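Xylanase and alpha-amylase inhibitor protein (Scadoxus multiflorus, PDB 3MU7) probably inhibits both xylanases and alpha-amylases, using a TIM-barrel scaffold of the glycosyl hydrolase family 18 type. Local coordinates at residues L35-F38 with P44-D47. Numbering follows the deposited sequence.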
# COMPACT_ATOMS: atom_id res chain seq x y z
N LEU A 35 6.22 7.95 -3.77
CA LEU A 35 7.58 8.49 -3.81
C LEU A 35 8.33 7.54 -4.73
O LEU A 35 8.84 6.49 -4.30
CB LEU A 35 8.21 8.53 -2.42
CG LEU A 35 9.52 9.32 -2.36
CD1 LEU A 35 9.25 10.81 -2.23
CD2 LEU A 35 10.40 8.85 -1.21
N ASN A 36 8.36 7.88 -6.01
CA ASN A 36 8.86 6.97 -7.04
C ASN A 36 10.28 7.26 -7.51
O ASN A 36 10.77 6.61 -8.44
CB ASN A 36 7.91 6.98 -8.24
CG ASN A 36 8.08 8.21 -9.10
OD1 ASN A 36 8.45 9.28 -8.62
ND2 ASN A 36 7.82 8.06 -10.40
N THR A 37 10.92 8.24 -6.88
CA THR A 37 12.26 8.66 -7.24
C THR A 37 13.09 8.77 -5.98
O THR A 37 12.76 9.53 -5.08
CB THR A 37 12.23 10.03 -7.95
OG1 THR A 37 11.34 9.95 -9.07
CG2 THR A 37 13.61 10.43 -8.42
N PHE A 38 14.15 7.97 -5.92
CA PHE A 38 15.14 8.02 -4.85
C PHE A 38 16.30 7.11 -5.19
O PHE A 38 16.20 6.27 -6.07
CB PHE A 38 14.55 7.65 -3.48
CG PHE A 38 13.85 6.31 -3.43
CD1 PHE A 38 14.56 5.12 -3.33
CD2 PHE A 38 12.46 6.25 -3.46
CE1 PHE A 38 13.90 3.88 -3.27
CE2 PHE A 38 11.80 5.02 -3.40
CZ PHE A 38 12.52 3.84 -3.30
N PRO A 44 15.02 12.89 -3.74
CA PRO A 44 13.72 12.24 -3.62
C PRO A 44 12.63 13.04 -4.32
O PRO A 44 12.65 14.27 -4.28
CB PRO A 44 13.48 12.23 -2.10
CG PRO A 44 14.27 13.41 -1.60
CD PRO A 44 15.50 13.40 -2.44
N ALA A 45 11.70 12.35 -4.97
CA ALA A 45 10.59 13.03 -5.64
C ALA A 45 9.33 12.19 -5.60
O ALA A 45 9.37 10.96 -5.68
CB ALA A 45 10.96 13.39 -7.08
N LEU A 46 8.21 12.89 -5.45
CA LEU A 46 6.88 12.32 -5.53
C LEU A 46 6.38 12.34 -6.96
O LEU A 46 6.62 13.30 -7.70
CB LEU A 46 5.93 13.15 -4.69
CG LEU A 46 6.10 13.10 -3.17
CD1 LEU A 46 5.38 14.27 -2.54
CD2 LEU A 46 5.60 11.77 -2.59
N ASP A 47 5.69 11.28 -7.35
CA ASP A 47 4.81 11.33 -8.51
C ASP A 47 3.44 10.95 -7.99
O ASP A 47 3.12 9.77 -7.85
CB ASP A 47 5.27 10.38 -9.63
CG ASP A 47 4.40 10.48 -10.87
OD1 ASP A 47 3.32 11.09 -10.82
OD2 ASP A 47 4.82 9.92 -11.91
O HOH W 1 7.71 9.77 -12.62
O HOH W 2 9.06 11.74 -9.35
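Ala45 and Thr37 face each other as a hydrogen-bonded antiparallel pair, the amide N of Ala45 giving a well-formed bond of 3.0 Å to Thr37 O. The reverse direction is less regular. Asn36 and Thr37 both sit opposite Ala45, a classic beta bulge, and Ala45 O receives two weak bonds, from Asn36 N and Thr37 N. The first is bent to 122°. Pro44, which has no amide hydrogen to offer, adds a CA-H...O contact to Thr37 O. On one face the beta-branched Thr37 lays its CB 3.7 Å from CB of Ala45, whose small methyl admits this close approach. On the other, Leu35 CD1 meets Leu46 CD2 at 3.8 Å, and Leu35 also packs on Leu92 and Tyr95 of helix 86-101. Asn36 has its CG wedged between its own N and carbonyl carbon (chi1 77°), which swings the amide over CB of Asp47, amide and carboxylate planes 74° apart. Water serves both ends of that amide: Asn36 OD1 accepts from one molecule at 2.6 Å, which also reaches Leu46 O weakly, while Asn36 ND2 donates to another that passes a hydrogen to Asp47 OD2. Asp47 OD1 is held by the amide of Ser49. An alanine in place of Asn36 would probably cost one water its amide acceptor and the other its donor, leaving Asp47 OD2 without this bridge. Strand 45-46 thus folds back on the end of barrel strand 29-37 through one regular backbone bond between 35-38 and 44-47, with Asp47 also bonded to Phe34, consistent with a partly hydrated edge and apolar Leu35-Leu46 contact on one face.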